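Long-range contacts in pyridoxal kinase (Entamoeba histolytica, PDB 4S1I), which probably phosphorylates pyridoxal at the expense of ATP, a metal-dependent step that yields the cofactor pyridoxal 5'-phosphate: residues N3-I8 / F78-Y83; V17-G22 / F35-H40; C110-G115 / I139-A144; E210-G215 / T255-I260. All blocks are in the same frame, centred on the assembly; numbering follows the deposited sequence.

In the fold
The four contacts sample the ribokinase-type core of one chain, from the middle of its sheet to the loops at the nucleotide site. Contact 1 pairs neighbouring strands, and contact 2, which falls within the chain interval that contact 1 spans, sets helix 18-28 on the next strand; their centres lie about 10 Å apart. Contact 3 follows in sequence, continues the same sheet and has its centre about 14 Å from that of contact 1. Contact 4 comes last and joins two loops, its centre about 18 Å from contact 2, which it touches through V17 and T214. The C-terminal ends of the parallel strands and the loops that follow bring the pyridoxal phosphate, magnesium and nucleotide sites together.

Contact 1. Residues N3-I8 / F78-Y83; sequences NKVLTI and FLVTGY. With PLP (pyridoxal-5'-phosphate), chain C.
L6 and L79 lie side by side on neighbouring parallel strands of the central sheet in this ribokinase-type fold, an example of how parallel pairing sets same-face residues next to each other. Both leucines point the same way, and L79 CD1 reaches across to within 3.7 Å of L6 CD2. With L79 CG anti to the backbone N (chi1 176°), the same methyl also settles 3.3 Å from L6 O. I8 CD1 approaches this methyl more loosely from further along the strand. The other face carries V5, T7, F78 and V80. There T7 and V80 run alongside each other, while V5 meets F78 obliquely, CG2 to CB. K4 follows the F78 ring at its edge, near the ring plane, with CG 3.7 Å from F78 CD1. Helix 216-230 covers this side, I229 touching V5 and F78. T7 OG1 turns to N19 and Y222 for its hydrogen bonds. Backbone bonds run both ways: L6 N donates to F78 O and V80 N to L6 O. Y83 presents one ring face to the bound pyridoxal phosphate, Y83 CD2 3.5 Å from its O3. Next to the I8 and T81 pair, G82 N donates to I8 O over 2.9 Å.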
loop_
_atom_site.group_PDB
_atom_site.type_symbol
_atom_site.label_atom_id
_atom_site.label_comp_id
_atom_site.label_asym_id
_atom_site.label_seq_id
_atom_site.Cartn_x
_atom_site.Cartn_y
_atom_site.Cartn_z
ATOM N N ASN A 3 1.795 -12.732 9.760
ATOM C CA ASN A 3 2.305 -12.410 8.455
ATOM C C ASN A 3 2.892 -13.624 7.817
ATOM O O ASN A 3 3.711 -14.259 8.407
ATOM C CB ASN A 3 3.379 -11.358 8.574
ATOM C CG ASN A 3 2.861 -10.054 9.070
ATOM O OD1 ASN A 3 1.868 -9.565 8.608
ATOM N ND2 ASN A 3 3.553 -9.485 10.012
ATOM N N LYS A 4 2.493 -13.915 6.594
ATOM C CA LYS A 4 2.982 -15.096 5.876
ATOM C C LYS A 4 4.013 -14.793 4.820
ATOM O O LYS A 4 4.790 -15.641 4.374
ATOM C CB LYS A 4 1.770 -15.768 5.243
ATOM C CG LYS A 4 2.001 -16.845 4.175
ATOM C CD LYS A 4 0.689 -17.463 3.674
ATOM C CE LYS A 4 0.135 -18.459 4.678
ATOM N NZ LYS A 4 -0.943 -19.232 4.030
ATOM N N VAL A 5 3.932 -13.557 4.285
ATOM C CA VAL A 5 4.790 -13.064 3.208
ATOM C C VAL A 5 5.565 -11.831 3.610
ATOM O O VAL A 5 5.048 -10.968 4.307
ATOM C CB VAL A 5 3.949 -12.618 1.940
ATOM C CG1 VAL A 5 4.874 -12.210 0.867
ATOM C CG2 VAL A 5 3.078 -13.721 1.516
ATOM N N LEU A 6 6.863 -11.783 3.274
ATOM C CA LEU A 6 7.704 -10.592 3.365
ATOM C C LEU A 6 8.071 -10.208 1.949
ATOM O O LEU A 6 8.661 -10.995 1.244
ATOM C CB LEU A 6 8.960 -10.835 4.216
ATOM C CG LEU A 6 10.095 -9.820 4.168
ATOM C CD1 LEU A 6 9.603 -8.526 4.726
ATOM C CD2 LEU A 6 11.323 -10.354 4.884
ATOM N N THR A 7 7.719 -8.971 1.549
ATOM C CA THR A 7 7.986 -8.521 0.169
ATOM C C THR A 7 8.762 -7.197 0.190
ATOM O O THR A 7 8.331 -6.265 0.851
ATOM C CB THR A 7 6.748 -8.491 -0.737
ATOM O OG1 THR A 7 7.015 -7.767 -1.977
ATOM C CG2 THR A 7 5.557 -7.934 -0.075
ATOM N N ILE A 8 9.886 -7.204 -0.493
ATOM C CA ILE A 8 10.863 -6.111 -0.504
ATOM C C ILE A 8 10.949 -5.568 -1.916
ATOM O O ILE A 8 11.480 -6.246 -2.777
ATOM C CB ILE A 8 12.207 -6.584 -0.006
ATOM C CG1 ILE A 8 12.115 -7.194 1.377
ATOM C CG2 ILE A 8 13.252 -5.449 -0.074
ATOM C CD1 ILE A 8 13.308 -7.981 1.782
ATOM N N PHE A 78 7.037 -17.156 2.863
ATOM C CA PHE A 78 7.296 -16.690 1.520
ATOM C C PHE A 78 8.051 -15.379 1.573
ATOM O O PHE A 78 7.709 -14.511 2.364
ATOM C CB PHE A 78 5.980 -16.519 0.739
ATOM C CG PHE A 78 5.224 -17.781 0.617
ATOM C CD1 PHE A 78 4.310 -18.192 1.580
ATOM C CD2 PHE A 78 5.464 -18.595 -0.519
ATOM C CE1 PHE A 78 3.687 -19.446 1.444
ATOM C CE2 PHE A 78 4.805 -19.770 -0.696
ATOM C CZ PHE A 78 3.943 -20.213 0.299
ATOM N N LEU A 79 9.030 -15.254 0.700
ATOM C CA LEU A 79 9.800 -14.025 0.569
ATOM C C LEU A 79 9.757 -13.626 -0.894
ATOM O O LEU A 79 9.827 -14.476 -1.782
ATOM C CB LEU A 79 11.232 -14.249 0.906
ATOM C CG LEU A 79 12.179 -13.099 0.734
ATOM C CD1 LEU A 79 11.789 -11.928 1.599
ATOM C CD2 LEU A 79 13.548 -13.636 1.134
ATOM N N VAL A 80 9.584 -12.323 -1.141
ATOM C CA VAL A 80 9.620 -11.850 -2.546
ATOM C C VAL A 80 10.522 -10.617 -2.551
ATOM O O VAL A 80 10.390 -9.791 -1.690
ATOM C CB VAL A 80 8.259 -11.292 -3.072
ATOM C CG1 VAL A 80 8.309 -10.935 -4.558
ATOM C CG2 VAL A 80 7.206 -12.239 -2.931
ATOM N N THR A 81 11.356 -10.497 -3.571
ATOM C CA THR A 81 12.086 -9.297 -3.815
ATOM C C THR A 81 11.806 -8.823 -5.215
ATOM O O THR A 81 11.471 -9.611 -6.091
ATOM C CB THR A 81 13.583 -9.465 -3.607
ATOM O OG1 THR A 81 14.122 -10.343 -4.576
ATOM C CG2 THR A 81 13.910 -9.922 -2.218
ATOM N N GLY A 82 11.938 -7.501 -5.390
ATOM C CA GLY A 82 11.729 -6.845 -6.634
ATOM C C GLY A 82 12.775 -5.774 -6.914
ATOM O O GLY A 82 13.940 -6.068 -7.151
ATOM N N TYR A 83 12.275 -4.572 -6.997
ATOM C CA TYR A 83 13.150 -3.457 -7.378
ATOM C C TYR A 83 14.009 -2.883 -6.263
ATOM O O TYR A 83 13.495 -2.559 -5.229
ATOM C CB TYR A 83 12.274 -2.336 -7.926
ATOM C CG TYR A 83 12.992 -1.082 -8.439
ATOM C CD1 TYR A 83 13.403 -0.123 -7.599
ATOM C CD2 TYR A 83 13.068 -0.868 -9.800
ATOM C CE1 TYR A 83 14.005 1.078 -8.069
ATOM C CE2 TYR A 83 13.659 0.302 -10.265
ATOM C CZ TYR A 83 14.097 1.272 -9.391
ATOM O OH TYR A 83 14.667 2.440 -9.886
HETATM N N1 PLP C . 10.060 2.660 -11.544
HETATM C C2 PLP C . 9.991 1.929 -10.424
HETATM C C2A PLP C . 10.205 2.580 -9.124
HETATM C C3 PLP C . 9.730 0.528 -10.440
HETATM O O3 PLP C . 9.681 -0.183 -9.376
HETATM C C4 PLP C . 9.540 -0.130 -11.704
HETATM C C4A PLP C . 9.280 -1.537 -11.732
HETATM O O4A PLP C . 8.829 -2.154 -12.621
HETATM C C5 PLP C . 9.620 0.755 -12.783
HETATM C C6 PLP C . 9.881 2.112 -12.630
HETATM C C5A PLP C . 9.454 0.383 -14.165
HETATM O O4P PLP C . 8.938 1.581 -14.656
HETATM P P PLP C . 9.304 2.152 -16.110
HETATM O O1P PLP C . 9.467 1.030 -17.052
HETATM O O2P PLP C . 10.551 2.967 -16.061
HETATM O O3P PLP C . 8.066 2.884 -16.384
#

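Contact 2. Residues V17-G22 / F35-H40; sequences VGNRCG and FVLTTH. With PLP (pyridoxal-5'-phosphate), chain C.
N19 reaches from helix 18-28 to F35 and V36 of the adjoining strand, and its path from backbone to amide traces most of the contact. CB leaves the helix toward the strand. At chi1 -103°, away from a staggered position, the amide comes to lie between the F35 ring and the strand backbone. CG stands in the plane of that ring, at its edge, 3.9 Å from F35 CD1. Amide and ring planes are 80° apart, so the two flat groups are almost perpendicular. OD1 comes 3.7 Å from F35 CD1 and is also hydrogen-bonded to T7 OG1 on the next strand. ND2, the other branch, lies 3.0 Å from V36 O, with L37 CD2 at 4.1 Å. F35 CE1 meets the helix backbone one turn on, 3.6 Å from G22 C. V17 CG2, earlier in the segment, rests 3.6 Å from C3 of pyridoxal phosphate. Helix 18-28 is the crossover of the beta-alpha-beta unit formed with strands 5-9 and 33-41; its part 18-22 runs nearly antiparallel to strand 35-37, at 165°, with N19 also touching Y222 of helix 216-230.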
loop_
_atom_site.group_PDB
_atom_site.type_symbol
_atom_site.label_atom_id
_atom_site.label_comp_id
_atom_site.label_asym_id
_atom_site.label_seq_id
_atom_site.Cartn_x
_atom_site.Cartn_y
_atom_site.Cartn_z
ATOM N N VAL A 17 3.525 0.155 -9.518
ATOM C CA VAL A 17 4.665 -0.626 -9.833
ATOM C C VAL A 17 5.108 -1.223 -8.500
ATOM O O VAL A 17 4.699 -0.765 -7.388
ATOM C CB VAL A 17 5.832 0.090 -10.526
ATOM C CG1 VAL A 17 5.415 0.642 -11.871
ATOM C CG2 VAL A 17 6.313 1.223 -9.625
ATOM N N GLY A 18 6.001 -2.208 -8.578
ATOM C CA GLY A 18 6.679 -2.774 -7.411
ATOM C C GLY A 18 5.795 -3.215 -6.245
ATOM O O GLY A 18 4.775 -3.894 -6.432
ATOM N N ASN A 19 6.155 -2.782 -5.033
ATOM C CA ASN A 19 5.379 -3.170 -3.852
ATOM C C ASN A 19 3.998 -2.550 -3.837
ATOM O O ASN A 19 3.086 -3.019 -3.122
ATOM C CB ASN A 19 6.073 -2.894 -2.499
ATOM C CG ASN A 19 6.639 -4.125 -1.873
ATOM O OD1 ASN A 19 6.277 -5.252 -2.220
ATOM N ND2 ASN A 19 7.441 -3.926 -0.801
ATOM N N ARG A 20 3.742 -1.481 -4.612
ATOM C CA ARG A 20 2.414 -0.954 -4.576
ATOM C C ARG A 20 1.432 -1.930 -5.364
ATOM O O ARG A 20 0.303 -2.162 -4.971
ATOM C CB ARG A 20 2.450 0.481 -5.164
ATOM C CG ARG A 20 1.116 1.129 -5.207
ATOM C CD ARG A 20 0.617 1.564 -3.767
ATOM N NE ARG A 20 -0.702 2.123 -4.086
ATOM C CZ ARG A 20 -1.893 1.626 -3.670
ATOM N NH1 ARG A 20 -1.985 0.604 -2.776
ATOM N NH2 ARG A 20 -2.956 2.174 -4.109
ATOM N N CYS A 21 1.874 -2.516 -6.488
ATOM C CA CYS A 21 1.157 -3.613 -7.117
ATOM C C CYS A 21 1.013 -4.777 -6.157
ATOM O O CYS A 21 -0.096 -5.372 -6.016
ATOM C CB CYS A 21 1.889 -4.207 -8.321
ATOM S SG CYS A 21 2.033 -3.047 -9.678
ATOM N N GLY A 22 2.105 -5.072 -5.503
ATOM C CA GLY A 22 2.082 -6.164 -4.454
ATOM C C GLY A 22 0.978 -5.937 -3.444
ATOM O O GLY A 22 0.264 -6.877 -3.045
ATOM N N PHE A 35 5.189 -5.429 3.865
ATOM C CA PHE A 35 5.734 -4.647 2.743
ATOM C C PHE A 35 6.844 -3.706 3.148
ATOM O O PHE A 35 6.579 -2.602 3.669
ATOM C CB PHE A 35 4.589 -3.871 2.088
ATOM C CG PHE A 35 3.494 -4.737 1.573
ATOM C CD1 PHE A 35 3.543 -5.239 0.263
ATOM C CD2 PHE A 35 2.373 -5.104 2.350
ATOM C CE1 PHE A 35 2.520 -6.091 -0.180
ATOM C CE2 PHE A 35 1.378 -5.937 1.881
ATOM C CZ PHE A 35 1.460 -6.379 0.607
ATOM N N VAL A 36 8.075 -4.134 2.897
ATOM C CA VAL A 36 9.273 -3.309 3.241
ATOM C C VAL A 36 9.637 -2.584 1.924
ATOM O O VAL A 36 9.764 -3.179 0.857
ATOM C CB VAL A 36 10.473 -4.127 3.671
ATOM C CG1 VAL A 36 11.665 -3.244 3.880
ATOM C CG2 VAL A 36 10.171 -4.853 4.971
ATOM N N LEU A 37 9.697 -1.284 2.004
ATOM C CA LEU A 37 9.902 -0.445 0.809
ATOM C C LEU A 37 11.359 -0.178 0.500
ATOM O O LEU A 37 12.190 -0.089 1.410
ATOM C CB LEU A 37 9.206 0.887 1.013
ATOM C CG LEU A 37 7.758 0.807 1.445
ATOM C CD1 LEU A 37 7.127 2.172 1.527
ATOM C CD2 LEU A 37 6.886 -0.201 0.700
ATOM N N THR A 38 11.706 -0.151 -0.754
ATOM C CA THR A 38 13.098 0.147 -1.177
ATOM C C THR A 38 13.249 1.544 -1.738
ATOM O O THR A 38 14.367 2.025 -1.960
ATOM C CB THR A 38 13.642 -0.831 -2.236
ATOM O OG1 THR A 38 12.820 -0.717 -3.400
ATOM C CG2 THR A 38 13.636 -2.279 -1.684
ATOM N N THR A 39 12.092 2.204 -1.963
ATOM C CA THR A 39 12.021 3.565 -2.422
ATOM C C THR A 39 10.785 4.224 -1.881
ATOM O O THR A 39 9.857 3.557 -1.447
ATOM C CB THR A 39 11.903 3.692 -3.967
ATOM O OG1 THR A 39 10.602 3.268 -4.391
ATOM C CG2 THR A 39 12.946 2.931 -4.725
ATOM N N HIS A 40 10.814 5.556 -1.877
ATOM C CA HIS A 40 9.604 6.342 -1.597
ATOM C C HIS A 40 9.562 7.424 -2.644
ATOM O O HIS A 40 10.110 8.529 -2.447
ATOM C CB HIS A 40 9.529 6.868 -0.201
ATOM C CG HIS A 40 8.355 7.729 0.158
ATOM N ND1 HIS A 40 8.446 8.771 1.074
ATOM C CD2 HIS A 40 7.084 7.745 -0.284
ATOM C CE1 HIS A 40 7.248 9.341 1.204
ATOM N NE2 HIS A 40 6.398 8.709 0.405
HETATM N N1 PLP C . 10.060 2.660 -11.544
HETATM C C2 PLP C . 9.991 1.929 -10.424
HETATM C C2A PLP C . 10.205 2.580 -9.124
HETATM C C3 PLP C . 9.730 0.528 -10.440
HETATM O O3 PLP C . 9.681 -0.183 -9.376
HETATM C C4 PLP C . 9.540 -0.130 -11.704
HETATM C C4A PLP C . 9.280 -1.537 -11.732
HETATM O O4A PLP C . 8.829 -2.154 -12.621
HETATM C C5 PLP C . 9.620 0.755 -12.783
HETATM C C6 PLP C . 9.881 2.112 -12.630
HETATM C C5A PLP C . 9.454 0.383 -14.165
HETATM O O4P PLP C . 8.938 1.581 -14.656
HETATM P P PLP C . 9.304 2.152 -16.110
HETATM O O1P PLP C . 9.467 1.030 -17.052
HETATM O O2P PLP C . 10.551 2.967 -16.061
HETATM O O3P PLP C . 8.066 2.884 -16.384
#

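Contact 3. Residues C110-G115 / I139-A144; sequences CDPILG and IITPNA
D111 and T141 meet at about a right angle where two parallel strands run out into loops, both residues contributing to a magnesium site seen in this protein. D111 OD1 is 3.1 Å from T141 OG1. T141 OG1 sits between its own backbone N and carbonyl carbon (chi1 61°), which turns the hydroxyl to the carboxylate of D111. The second carboxylate oxygen, OD2, is hydrogen-bonded to T221 OG1, a link that helps fix the rotation of the group.

One step further along, P112 leans obliquely on P142, the ring atom CG of P112 being 3.8 Å from P142 CB; P112 is also the centre of an inverse gamma turn that bends its loop. Further on, N143 ND2 donates to G115 O over 2.8 Å. This bond is nearly straight at 175°, and it lies in the plane of both the amide and the carbonyl. N143 OD1 meanwhile caps helix 144-151 by accepting from E146 N, so the two ends of one amide tie the loop to a helix start.

Behind these groups the strands themselves set the spacing. C110 N donates to I139 O, and T141 N to C110 O over 3.2 Å, while C110 CB packs against I140 CG2. D111 is further anchored by a backbone bond to T81 on the neighbouring strand. Residues carried on loops just past the C-terminal ends of parallel strands are typical of nucleotide-binding alpha/beta folds, and here D111 and T141 serve magnesium and N143 serves ADP, consistent with a ribokinase-type phosphoryl-transfer site.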
loop_
_atom_site.group_PDB
_atom_site.type_symbol
_atom_site.label_atom_id
_atom_site.label_comp_id
_atom_site.label_asym_id
_atom_site.label_seq_id
_atom_site.Cartn_x
_atom_site.Cartn_y
_atom_site.Cartn_z
ATOM N N CYS A 110 12.280 -14.433 -6.451
ATOM C CA CYS A 110 13.060 -13.254 -6.751
ATOM C C CYS A 110 12.586 -12.790 -8.115
ATOM O O CYS A 110 12.735 -13.517 -9.100
ATOM C CB CYS A 110 14.539 -13.545 -6.818
ATOM S SG CYS A 110 15.574 -12.118 -7.240
ATOM N N ASP A 111 12.037 -11.586 -8.161
ATOM C CA ASP A 111 11.691 -10.977 -9.435
ATOM C C ASP A 111 12.896 -10.044 -9.715
ATOM O O ASP A 111 13.091 -9.053 -9.012
ATOM C CB ASP A 111 10.376 -10.185 -9.389
ATOM C CG ASP A 111 9.918 -9.724 -10.739
ATOM O OD1 ASP A 111 10.636 -9.918 -11.743
ATOM O OD2 ASP A 111 8.843 -9.063 -10.851
ATOM N N PRO A 112 13.773 -10.413 -10.669
ATOM C CA PRO A 112 15.084 -9.732 -10.774
ATOM C C PRO A 112 14.925 -8.512 -11.644
ATOM O O PRO A 112 15.335 -8.549 -12.814
ATOM C CB PRO A 112 15.961 -10.787 -11.405
ATOM C CG PRO A 112 15.003 -11.505 -12.295
ATOM C CD PRO A 112 13.694 -11.555 -11.566
ATOM N N ILE A 113 14.281 -7.478 -11.078
ATOM C CA ILE A 113 13.877 -6.338 -11.802
ATOM C C ILE A 113 15.080 -5.492 -12.197
ATOM O O ILE A 113 15.752 -4.894 -11.307
ATOM C CB ILE A 113 12.911 -5.490 -10.981
ATOM C CG1 ILE A 113 11.655 -6.326 -10.688
ATOM C CG2 ILE A 113 12.516 -4.280 -11.799
ATOM C CD1 ILE A 113 10.583 -5.604 -9.852
ATOM N N LEU A 114 15.401 -5.492 -13.479
ATOM C CA LEU A 114 16.505 -4.748 -14.031
ATOM C C LEU A 114 16.208 -3.910 -15.232
ATOM O O LEU A 114 16.833 -2.849 -15.451
ATOM C CB LEU A 114 17.634 -5.665 -14.409
ATOM C CG LEU A 114 18.173 -6.530 -13.254
ATOM C CD1 LEU A 114 19.198 -7.488 -13.817
ATOM C CD2 LEU A 114 18.785 -5.722 -12.083
ATOM N N GLY A 115 15.285 -4.303 -16.081
ATOM C CA GLY A 115 15.141 -3.668 -17.363
ATOM C C GLY A 115 14.131 -4.364 -18.200
ATOM O O GLY A 115 13.579 -5.372 -17.817
ATOM N N ILE A 139 12.556 -19.634 -7.023
ATOM C CA ILE A 139 12.011 -19.435 -8.341
ATOM C C ILE A 139 12.324 -17.986 -8.713
ATOM O O ILE A 139 12.371 -17.104 -7.840
ATOM C CB ILE A 139 10.490 -19.676 -8.407
ATOM C CG1 ILE A 139 10.021 -19.412 -9.845
ATOM C CG2 ILE A 139 9.734 -18.818 -7.378
ATOM C CD1 ILE A 139 8.585 -19.836 -10.028
ATOM N N ILE A 140 12.755 -17.782 -9.938
ATOM C CA ILE A 140 12.992 -16.407 -10.436
ATOM C C ILE A 140 12.087 -16.140 -11.620
ATOM O O ILE A 140 11.775 -17.040 -12.367
ATOM C CB ILE A 140 14.479 -16.104 -10.739
ATOM C CG1 ILE A 140 14.989 -16.985 -11.893
ATOM C CG2 ILE A 140 15.360 -16.328 -9.473
ATOM C CD1 ILE A 140 16.335 -16.577 -12.447
ATOM N N THR A 141 11.708 -14.868 -11.790
ATOM C CA THR A 141 10.814 -14.473 -12.869
ATOM C C THR A 141 11.399 -13.390 -13.806
ATOM O O THR A 141 10.802 -12.308 -13.974
ATOM C CB THR A 141 9.487 -13.988 -12.276
ATOM O OG1 THR A 141 9.731 -12.848 -11.448
ATOM C CG2 THR A 141 8.859 -15.101 -11.463
ATOM N N PRO A 142 12.554 -13.639 -14.446
ATOM C CA PRO A 142 13.047 -12.616 -15.376
ATOM C C PRO A 142 12.220 -12.454 -16.634
ATOM O O PRO A 142 11.679 -13.436 -17.175
ATOM C CB PRO A 142 14.432 -13.158 -15.723
ATOM C CG PRO A 142 14.238 -14.649 -15.663
ATOM C CD PRO A 142 13.335 -14.854 -14.517
ATOM N N ASN A 143 12.219 -11.264 -17.184
ATOM C CA ASN A 143 11.876 -11.177 -18.560
ATOM C C ASN A 143 13.083 -11.581 -19.422
ATOM O O ASN A 143 14.170 -11.890 -18.931
ATOM C CB ASN A 143 11.282 -9.820 -18.879
ATOM C CG ASN A 143 12.260 -8.668 -18.704
ATOM O OD1 ASN A 143 13.435 -8.808 -19.019
ATOM N ND2 ASN A 143 11.768 -7.524 -18.213
ATOM N N ALA A 144 12.931 -11.638 -20.743
ATOM C CA ALA A 144 14.055 -12.041 -21.562
ATOM C C ALA A 144 15.259 -11.121 -21.429
ATOM O O ALA A 144 16.396 -11.565 -21.528
ATOM C CB ALA A 144 13.650 -12.193 -23.007
#

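Contact 4. Residues E210-G215 / T255-I260; sequences EGDFTG and TAEINI
The Asx turn at D212 faces E257 in the loop approach to helix 216-230, a segment that also carries G211 of the ADP site; G215 is the N-cap residue of that helix. D212 OD1 accepts from T214 N at 2.9 Å, nearly along its C-O axis, and from T214 OG1 at 2.8 Å on the syn side. Two donors thus grip one carboxylate oxygen and hold the turn closed.

Toward the 255-260 loop, D212 CB comes 3.4 Å from T255 O and lies close to A256 O as well, a buried carbonyl without a polar partner in the model. E257 extends obliquely past D212 and T214. With CG anti to the carbonyl carbon (chi1 -52°) and the chain stretched beyond it, OE2 arrives 3.6 Å from T214 OG1. I258 CG1 packs 3.7 Å from T214 O.

No direct hydrogen bond joins the two segments, although D212 has a backbone bond to G254; water does the joining. One water accepts from I258 N at 2.8 Å and lies within bonding distance of D212 O and T214 O; a second bridges T214 O to I258 O.

The carboxylates of D212 and E257, their planes 62° apart, approach to 4.4 Å between OD2 and OE2. This would probably raise the proton affinity of one, partly offset by the T214 donors and by the hydrogen bond between E257 OE2 and H44 NE2.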
loop_
_atom_site.group_PDB
_atom_site.type_symbol
_atom_site.label_atom_id
_atom_site.label_comp_id
_atom_site.label_asym_id
_atom_site.label_seq_id
_atom_site.Cartn_x
_atom_site.Cartn_y
_atom_site.Cartn_z
ATOM N N GLU A 210 -1.036 -4.494 -28.173
ATOM C CA GLU A 210 -0.407 -3.174 -28.235
ATOM C C GLU A 210 -0.823 -2.362 -26.999
ATOM O O GLU A 210 -1.905 -2.564 -26.426
ATOM C CB GLU A 210 -0.785 -2.441 -29.530
ATOM C CG GLU A 210 -0.662 -3.324 -30.803
ATOM C CD GLU A 210 -0.362 -2.548 -32.091
ATOM O OE1 GLU A 210 -0.494 -1.306 -32.109
ATOM O OE2 GLU A 210 -0.005 -3.179 -33.115
ATOM N N GLY A 211 0.060 -1.485 -26.547
ATOM C CA GLY A 211 -0.285 -0.543 -25.484
ATOM C C GLY A 211 0.780 -0.431 -24.417
ATOM O O GLY A 211 1.867 -0.998 -24.535
ATOM N N ASP A 212 0.421 0.290 -23.356
ATOM C CA ASP A 212 1.332 0.637 -22.285
ATOM C C ASP A 212 1.406 -0.548 -21.280
ATOM O O ASP A 212 0.389 -1.044 -20.778
ATOM C CB ASP A 212 0.791 1.895 -21.625
ATOM C CG ASP A 212 1.732 2.474 -20.618
ATOM O OD1 ASP A 212 2.226 1.740 -19.781
ATOM O OD2 ASP A 212 2.005 3.656 -20.690
ATOM N N PHE A 213 2.603 -1.033 -21.033
ATOM C CA PHE A 213 2.771 -2.197 -20.157
ATOM C C PHE A 213 3.347 -1.813 -18.789
ATOM O O PHE A 213 3.810 -2.730 -18.047
ATOM C CB PHE A 213 3.637 -3.295 -20.842
ATOM C CG PHE A 213 2.873 -4.193 -21.829
ATOM C CD1 PHE A 213 1.883 -3.679 -22.717
ATOM C CD2 PHE A 213 3.137 -5.581 -21.877
ATOM C CE1 PHE A 213 1.207 -4.519 -23.611
ATOM C CE2 PHE A 213 2.448 -6.423 -22.760
ATOM C CZ PHE A 213 1.490 -5.890 -23.627
ATOM N N THR A 214 3.309 -0.515 -18.400
ATOM C CA THR A 214 3.744 -0.179 -17.024
ATOM C C THR A 214 3.002 -1.016 -15.954
ATOM O O THR A 214 1.783 -1.088 -16.005
ATOM C CB THR A 214 3.447 1.271 -16.704
ATOM O OG1 THR A 214 4.082 2.057 -17.723
ATOM C CG2 THR A 214 4.018 1.592 -15.338
ATOM N N GLY A 215 3.756 -1.702 -15.138
ATOM C CA GLY A 215 3.238 -2.484 -14.034
ATOM C C GLY A 215 2.785 -3.870 -14.392
ATOM O O GLY A 215 2.344 -4.648 -13.529
ATOM N N THR A 255 -3.565 3.345 -24.582
ATOM C CA THR A 255 -2.559 4.330 -24.171
ATOM C C THR A 255 -2.412 4.399 -22.622
ATOM O O THR A 255 -1.304 4.569 -22.079
ATOM C CB THR A 255 -2.892 5.665 -24.884
ATOM O OG1 THR A 255 -4.323 5.850 -24.941
ATOM C CG2 THR A 255 -2.359 5.625 -26.329
ATOM N N ALA A 256 -3.507 4.115 -21.916
ATOM C CA ALA A 256 -3.521 4.146 -20.467
ATOM C C ALA A 256 -2.675 3.016 -19.845
ATOM O O ALA A 256 -2.540 1.932 -20.451
ATOM C CB ALA A 256 -4.951 4.046 -19.961
ATOM N N GLU A 257 -2.105 3.290 -18.664
ATOM C CA GLU A 257 -1.433 2.269 -17.829
ATOM C C GLU A 257 -2.531 1.399 -17.207
ATOM O O GLU A 257 -3.591 1.906 -16.890
ATOM C CB GLU A 257 -0.607 2.941 -16.706
ATOM C CG GLU A 257 0.351 4.003 -17.223
ATOM C CD GLU A 257 1.355 4.565 -16.161
ATOM O OE1 GLU A 257 1.057 4.505 -14.908
ATOM O OE2 GLU A 257 2.457 5.066 -16.558
ATOM N N ILE A 258 -2.284 0.131 -17.044
ATOM C CA ILE A 258 -3.270 -0.725 -16.413
ATOM C C ILE A 258 -3.634 -0.236 -15.062
ATOM O O ILE A 258 -2.792 0.169 -14.289
ATOM C CB ILE A 258 -2.863 -2.208 -16.365
ATOM C CG1 ILE A 258 -1.607 -2.523 -15.558
ATOM C CG2 ILE A 258 -2.696 -2.690 -17.798
ATOM C CD1 ILE A 258 -1.433 -4.009 -15.329
ATOM N N ASN A 259 -4.917 -0.208 -14.800
ATOM C CA ASN A 259 -5.365 0.343 -13.542
ATOM C C ASN A 259 -5.787 -0.832 -12.705
ATOM O O ASN A 259 -6.875 -1.349 -12.812
ATOM C CB ASN A 259 -6.499 1.306 -13.796
ATOM C CG ASN A 259 -6.805 2.112 -12.580
ATOM O OD1 ASN A 259 -7.179 1.556 -11.534
ATOM N ND2 ASN A 259 -6.564 3.411 -12.660
ATOM N N ILE A 260 -4.897 -1.202 -11.828
ATOM C CA ILE A 260 -5.038 -2.344 -11.004
ATOM C C ILE A 260 -6.230 -2.169 -10.058
ATOM O O ILE A 260 -6.958 -3.144 -9.812
ATOM C CB ILE A 260 -3.739 -2.539 -10.204
ATOM C CG1 ILE A 260 -2.567 -2.864 -11.119
ATOM C CG2 ILE A 260 -3.898 -3.804 -9.296
ATOM C CD1 ILE A 260 -2.878 -4.037 -12.085
HETATM O O HOH W 1 0.276 -0.577 -18.061
HETATM O O HOH W 2 -0.006 0.299 -14.156
#